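Local atomic coordinates of alternansucrase (Leuconostoc mesenteroides, PDB entry 6HVG), a protein that belongs to glycoside hydrolase family 70, with a catalytic-domain barrel, a bound calcium ion and repeats of the choline-binding type. Residues E592-I606 and Q1204-R1216. Numbering follows the deposited sequence.
Sequences EQLNWLHYLMNFGSI and QAKYGGEFLDKLR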
loop_
_atom_site.group_PDB
_atom_site.type_symbol
_atom_site.label_atom_id
_atom_site.label_comp_id
_atom_site.label_asym_id
_atom_site.label_seq_id
_atom_site.Cartn_x
_atom_site.Cartn_y
_atom_site.Cartn_z
ATOM N N GLU A 592 -24.844 12.223 10.890
ATOM C CA GLU A 592 -23.712 12.922 11.494
ATOM C C GLU A 592 -22.780 13.506 10.416
ATOM O O GLU A 592 -22.234 14.589 10.576
ATOM C CB GLU A 592 -22.959 11.983 12.426
ATOM C CG GLU A 592 -21.661 12.544 12.966
ATOM C CD GLU A 592 -21.797 13.950 13.505
ATOM O OE1 GLU A 592 -22.883 14.311 13.993
ATOM O OE2 GLU A 592 -20.781 14.665 13.477
ATOM N N GLN A 593 -22.630 12.793 9.305
ATOM C CA GLN A 593 -21.818 13.284 8.202
ATOM C C GLN A 593 -22.461 14.540 7.590
ATOM O O GLN A 593 -21.764 15.431 7.134
ATOM C CB GLN A 593 -21.637 12.225 7.123
ATOM C CG GLN A 593 -20.971 10.942 7.537
ATOM C CD GLN A 593 -19.509 11.081 7.821
ATOM O OE1 GLN A 593 -18.933 12.166 7.880
ATOM N NE2 GLN A 593 -18.894 9.957 7.981
ATOM N N LEU A 594 -23.790 14.583 7.559
ATOM C CA LEU A 594 -24.498 15.774 7.099
ATOM C C LEU A 594 -24.319 16.935 8.067
ATOM O O LEU A 594 -24.198 18.079 7.647
ATOM C CB LEU A 594 -25.996 15.467 6.935
ATOM C CG LEU A 594 -26.895 16.619 6.478
ATOM C CD1 LEU A 594 -26.446 17.105 5.101
ATOM C CD2 LEU A 594 -28.348 16.165 6.488
ATOM N N ASN A 595 -24.348 16.640 9.370
ATOM C CA ASN A 595 -24.106 17.660 10.401
ATOM C C ASN A 595 -22.738 18.294 10.192
ATOM O O ASN A 595 -22.614 19.519 10.193
ATOM C CB ASN A 595 -24.188 17.053 11.807
ATOM C CG ASN A 595 -24.413 18.097 12.901
ATOM O OD1 ASN A 595 -25.511 18.649 13.023
ATOM N ND2 ASN A 595 -23.382 18.373 13.696
ATOM N N TRP A 596 -21.731 17.443 9.977
ATOM C CA TRP A 596 -20.371 17.893 9.714
ATOM C C TRP A 596 -20.309 18.720 8.459
ATOM O O TRP A 596 -19.636 19.752 8.419
ATOM C CB TRP A 596 -19.453 16.692 9.582
ATOM C CG TRP A 596 -17.977 16.998 9.561
ATOM C CD1 TRP A 596 -17.336 17.992 10.217
ATOM C CD2 TRP A 596 -16.969 16.240 8.904
ATOM N NE1 TRP A 596 -15.987 17.918 9.987
ATOM C CE2 TRP A 596 -15.743 16.845 9.181
ATOM C CE3 TRP A 596 -16.993 15.120 8.081
ATOM C CZ2 TRP A 596 -14.540 16.361 8.680
ATOM C CZ3 TRP A 596 -15.790 14.640 7.572
ATOM C CH2 TRP A 596 -14.586 15.251 7.891
ATOM N N LEU A 597 -21.018 18.269 7.433
ATOM C CA LEU A 597 -21.078 18.985 6.154
ATOM C C LEU A 597 -21.699 20.349 6.313
ATOM O O LEU A 597 -21.224 21.309 5.734
ATOM C CB LEU A 597 -21.871 18.195 5.132
ATOM C CG LEU A 597 -22.064 18.840 3.770
ATOM C CD1 LEU A 597 -20.728 19.111 3.087
ATOM C CD2 LEU A 597 -22.949 17.944 2.925
ATOM N N HIS A 598 -22.764 20.444 7.088
ATOM C CA HIS A 598 -23.381 21.735 7.367
ATOM C C HIS A 598 -22.382 22.606 8.080
ATOM O O HIS A 598 -22.213 23.774 7.730
ATOM C CB HIS A 598 -24.618 21.557 8.226
ATOM C CG HIS A 598 -25.308 22.835 8.575
ATOM N ND1 HIS A 598 -26.266 23.410 7.765
ATOM C CD2 HIS A 598 -25.221 23.617 9.674
ATOM C CE1 HIS A 598 -26.723 24.504 8.342
ATOM N NE2 HIS A 598 -26.109 24.651 9.503
ATOM N N TYR A 599 -21.704 22.031 9.069
ATOM C CA TYR A 599 -20.727 22.760 9.873
ATOM C C TYR A 599 -19.629 23.380 9.012
ATOM O O TYR A 599 -19.211 24.511 9.267
ATOM C CB TYR A 599 -20.133 21.836 10.922
ATOM C CG TYR A 599 -18.963 22.367 11.708
ATOM C CD1 TYR A 599 -19.155 23.128 12.837
ATOM C CD2 TYR A 599 -17.665 22.054 11.352
ATOM C CE1 TYR A 599 -18.083 23.562 13.599
ATOM C CE2 TYR A 599 -16.588 22.477 12.106
ATOM C CZ TYR A 599 -16.803 23.227 13.226
ATOM O OH TYR A 599 -15.741 23.675 13.987
ATOM N N LEU A 600 -19.186 22.665 7.985
ATOM C CA LEU A 600 -18.137 23.188 7.105
ATOM C C LEU A 600 -18.674 24.285 6.190
ATOM O O LEU A 600 -18.021 25.313 6.011
ATOM C CB LEU A 600 -17.495 22.065 6.281
ATOM C CG LEU A 600 -16.732 21.013 7.095
ATOM C CD1 LEU A 600 -16.511 19.754 6.292
ATOM C CD2 LEU A 600 -15.400 21.537 7.626
ATOM N N MET A 601 -19.865 24.079 5.628
ATOM C CA MET A 601 -20.472 25.061 4.716
ATOM C C MET A 601 -21.002 26.292 5.445
ATOM O O MET A 601 -21.301 27.294 4.812
ATOM C CB MET A 601 -21.609 24.435 3.912
ATOM C CG MET A 601 -21.217 23.268 3.016
ATOM S SD MET A 601 -20.037 23.703 1.732
ATOM C CE MET A 601 -18.553 23.140 2.563
ATOM N N ASN A 602 -21.110 26.214 6.767
ATOM C CA ASN A 602 -21.398 27.385 7.594
ATOM C C ASN A 602 -20.310 27.639 8.634
ATOM O O ASN A 602 -20.612 28.119 9.728
ATOM C CB ASN A 602 -22.757 27.189 8.276
ATOM C CG ASN A 602 -23.892 27.132 7.283
ATOM O OD1 ASN A 602 -24.479 28.162 6.929
ATOM N ND2 ASN A 602 -24.189 25.933 6.802
ATOM N N PHE A 603 -19.063 27.280 8.321
ATOM C CA PHE A 603 -18.010 27.332 9.332
ATOM C C PHE A 603 -17.912 28.706 9.930
ATOM O O PHE A 603 -17.931 28.859 11.148
ATOM C CB PHE A 603 -16.662 26.899 8.779
ATOM C CG PHE A 603 -15.563 26.884 9.807
ATOM C CD1 PHE A 603 -15.619 26.007 10.872
ATOM C CD2 PHE A 603 -14.468 27.731 9.706
ATOM C CE1 PHE A 603 -14.607 25.990 11.832
ATOM C CE2 PHE A 603 -13.457 27.713 10.655
ATOM C CZ PHE A 603 -13.525 26.844 11.721
ATOM N N GLY A 604 -17.854 29.712 9.070
ATOM C CA GLY A 604 -17.734 31.111 9.494
ATOM C C GLY A 604 -18.888 31.647 10.329
ATOM O O GLY A 604 -18.667 32.336 11.313
ATOM N N SER A 605 -20.119 31.337 9.926
ATOM C CA SER A 605 -21.317 31.760 10.652
ATOM C C SER A 605 -21.342 31.213 12.080
ATOM O O SER A 605 -21.667 31.933 13.023
ATOM C CB SER A 605 -22.579 31.302 9.922
ATOM O OG SER A 605 -22.602 31.747 8.577
ATOM N N ILE A 606 -20.989 29.937 12.220
ATOM C CA ILE A 606 -21.065 29.223 13.489
ATOM C C ILE A 606 -19.929 29.581 14.436
ATOM O O ILE A 606 -20.158 29.812 15.614
ATOM C CB ILE A 606 -21.059 27.710 13.236
ATOM C CG1 ILE A 606 -22.354 27.312 12.525
ATOM C CG2 ILE A 606 -20.905 26.931 14.530
ATOM C CD1 ILE A 606 -22.266 26.015 11.760
ATOM N N GLN A 1204 -15.885 17.363 18.626
ATOM C CA GLN A 1204 -16.916 16.404 18.200
ATOM C C GLN A 1204 -18.052 16.305 19.218
ATOM O O GLN A 1204 -19.196 16.039 18.850
ATOM C CB GLN A 1204 -16.290 15.030 17.993
ATOM C CG GLN A 1204 -17.265 13.929 17.611
ATOM C CD GLN A 1204 -17.739 14.045 16.175
ATOM O OE1 GLN A 1204 -16.929 14.023 15.240
ATOM N NE2 GLN A 1204 -19.064 14.134 15.986
ATOM N N ALA A 1205 -17.731 16.479 20.498
ATOM C CA ALA A 1205 -18.748 16.480 21.547
ATOM C C ALA A 1205 -19.519 17.785 21.567
ATOM O O ALA A 1205 -20.727 17.787 21.762
ATOM C CB ALA A 1205 -18.112 16.206 22.899
ATOM N N LYS A 1206 -18.826 18.902 21.369
ATOM C CA LYS A 1206 -19.490 20.206 21.328
ATOM C C LYS A 1206 -20.468 20.298 20.165
ATOM O O LYS A 1206 -21.649 20.520 20.369
ATOM C CB LYS A 1206 -18.472 21.341 21.219
ATOM C CG LYS A 1206 -19.080 22.695 21.517
ATOM C CD LYS A 1206 -18.113 23.810 21.181
ATOM C CE LYS A 1206 -18.711 25.172 21.476
ATOM N NZ LYS A 1206 -17.603 26.156 21.528
ATOM N N TYR A 1207 -19.967 20.083 18.952
ATOM C CA TYR A 1207 -20.727 20.324 17.729
ATOM C C TYR A 1207 -21.446 19.102 17.117
ATOM O O TYR A 1207 -22.241 19.252 16.206
ATOM C CB TYR A 1207 -19.813 20.962 16.660
ATOM C CG TYR A 1207 -19.372 22.384 16.960
ATOM C CD1 TYR A 1207 -20.301 23.382 17.250
ATOM C CD2 TYR A 1207 -18.035 22.734 16.936
ATOM C CE1 TYR A 1207 -19.898 24.679 17.526
ATOM C CE2 TYR A 1207 -17.627 24.033 17.198
ATOM C CZ TYR A 1207 -18.558 24.999 17.492
ATOM O OH TYR A 1207 -18.146 26.281 17.733
ATOM N N GLY A 1208 -21.172 17.898 17.600
ATOM C CA GLY A 1208 -21.803 16.689 17.050
ATOM C C GLY A 1208 -23.317 16.768 17.082
ATOM O O GLY A 1208 -23.886 17.114 18.087
ATOM N N GLY A 1209 -23.957 16.480 15.952
ATOM C CA GLY A 1209 -25.418 16.503 15.818
ATOM C C GLY A 1209 -26.206 17.781 16.118
ATOM O O GLY A 1209 -27.431 17.794 16.007
ATOM N N GLU A 1210 -25.525 18.867 16.472
ATOM C CA GLU A 1210 -26.190 20.091 16.949
ATOM C C GLU A 1210 -27.052 20.823 15.920
ATOM O O GLU A 1210 -27.989 21.506 16.287
ATOM C CB GLU A 1210 -25.139 21.070 17.500
ATOM C CG GLU A 1210 -24.487 20.626 18.810
ATOM C CD GLU A 1210 -25.412 20.715 20.006
ATOM O OE1 GLU A 1210 -25.961 21.809 20.259
ATOM O OE2 GLU A 1210 -25.589 19.685 20.680
ATOM N N PHE A 1211 -26.728 20.683 14.641
ATOM C CA PHE A 1211 -27.386 21.431 13.570
ATOM C C PHE A 1211 -28.533 20.674 12.903
ATOM O O PHE A 1211 -29.258 21.243 12.079
ATOM C CB PHE A 1211 -26.334 21.875 12.527
ATOM C CG PHE A 1211 -25.111 22.489 13.152
ATOM C CD1 PHE A 1211 -25.188 23.718 13.794
ATOM C CD2 PHE A 1211 -23.899 21.816 13.159
ATOM C CE1 PHE A 1211 -24.074 24.269 14.408
ATOM C CE2 PHE A 1211 -22.780 22.360 13.771
ATOM C CZ PHE A 1211 -22.867 23.589 14.392
ATOM N N LEU A 1212 -28.708 19.408 13.262
ATOM C CA LEU A 1212 -29.675 18.535 12.596
ATOM C C LEU A 1212 -31.127 18.896 12.868
ATOM O O LEU A 1212 -31.975 18.800 11.979
ATOM C CB LEU A 1212 -29.457 17.083 13.022
ATOM C CG LEU A 1212 -28.136 16.434 12.597
ATOM C CD1 LEU A 1212 -27.928 15.119 13.327
ATOM C CD2 LEU A 1212 -28.073 16.210 11.097
ATOM N N ASP A 1213 -31.424 19.280 14.101
ATOM C CA ASP A 1213 -32.789 19.602 14.466
ATOM C C ASP A 1213 -33.275 20.857 13.747
ATOM O O ASP A 1213 -34.397 20.883 13.245
ATOM C CB ASP A 1213 -32.914 19.748 15.995
ATOM C CG ASP A 1213 -32.690 18.427 16.735
ATOM O OD1 ASP A 1213 -32.771 17.356 16.100
ATOM O OD2 ASP A 1213 -32.454 18.462 17.955
ATOM N N LYS A 1214 -32.449 21.894 13.706
ATOM C CA LYS A 1214 -32.765 23.087 12.910
ATOM C C LYS A 1214 -32.971 22.732 11.433
ATOM O O LYS A 1214 -33.854 23.277 10.780
ATOM C CB LYS A 1214 -31.642 24.124 13.029
ATOM C CG LYS A 1214 -31.959 25.491 12.430
ATOM C CD LYS A 1214 -32.904 26.278 13.336
ATOM C CE LYS A 1214 -33.964 27.066 12.568
ATOM N NZ LYS A 1214 -35.188 27.316 13.378
ATOM N N LEU A 1215 -32.137 21.827 10.919
ATOM C CA LEU A 1215 -32.218 21.378 9.532
ATOM C C LEU A 1215 -33.465 20.541 9.230
ATOM O O LEU A 1215 -34.013 20.647 8.135
ATOM C CB LEU A 1215 -30.963 20.598 9.135
ATOM C CG LEU A 1215 -29.692 21.401 8.859
ATOM C CD1 LEU A 1215 -28.511 20.466 8.679
ATOM C CD2 LEU A 1215 -29.808 22.274 7.624
ATOM N N ARG A 1216 -33.904 19.707 10.174
ATOM C CA ARG A 1216 -35.099 18.862 9.977
ATOM C C ARG A 1216 -36.365 19.713 9.969
ATOM O O ARG A 1216 -37.260 19.504 9.156
ATOM C CB ARG A 1216 -35.211 17.795 11.070
ATOM C CG ARG A 1216 -36.173 16.661 10.727
ATOM C CD ARG A 1216 -36.903 16.084 11.936
ATOM N NE ARG A 1216 -36.171 14.977 12.554
ATOM C CZ ARG A 1216 -35.401 15.066 13.638
ATOM N NH1 ARG A 1216 -35.235 16.230 14.269
ATOM N NH2 ARG A 1216 -34.791 13.967 14.095
#
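Asn595 pushes its amide into the turns joining helices 1203-1207 and 1212-1218. Asn595 OD1 accepts from Phe1211 N on a lone pair in the carbonyl plane (2.9 Å), whereas Asn595 ND2 gives Tyr1207 O a weak bond (2.9 Å). Beside it, a bend at chi2 (48°) swings the Glu592 carboxylate to the same turns: Glu592 OE1 receives Gly1209 N on its syn lone pair (3.1 Å), and Glu592 OE2 is met from above the carboxylate plane by Gln1204 NE2 (3.1 Å). Arg1115 and Tyr1116 also bind OE2, probably stabilising its negative charge. Gly1209 takes a positive phi, which favours glycine, in the type II turn Tyr1207-Glu1210. Less directional, apolar contacts mark the partly exposed side, where Tyr1207, Phe1211, His598 and Ile606 pack against buried Tyr599 and Leu1215. Tyr599 CE1 lies over one face of the Tyr1207 ring, 3.4 Å from Tyr1207 CD2, with the ring planes 44° apart. Ile606 CD1 makes a CH-pi contact over a Phe1211 face, and Leu1215 sits over a face of His598, whose ND1 bonds Tyr637. In the GH70 catalytic domain, Leu597 and Met601 of helix 587-601 touch barrel strand 1151-1156, Leu594 and Met601 touch helix 629-642, and Phe1223 of helix 1220-1224 meets Leu594, Leu1212 and Leu1215.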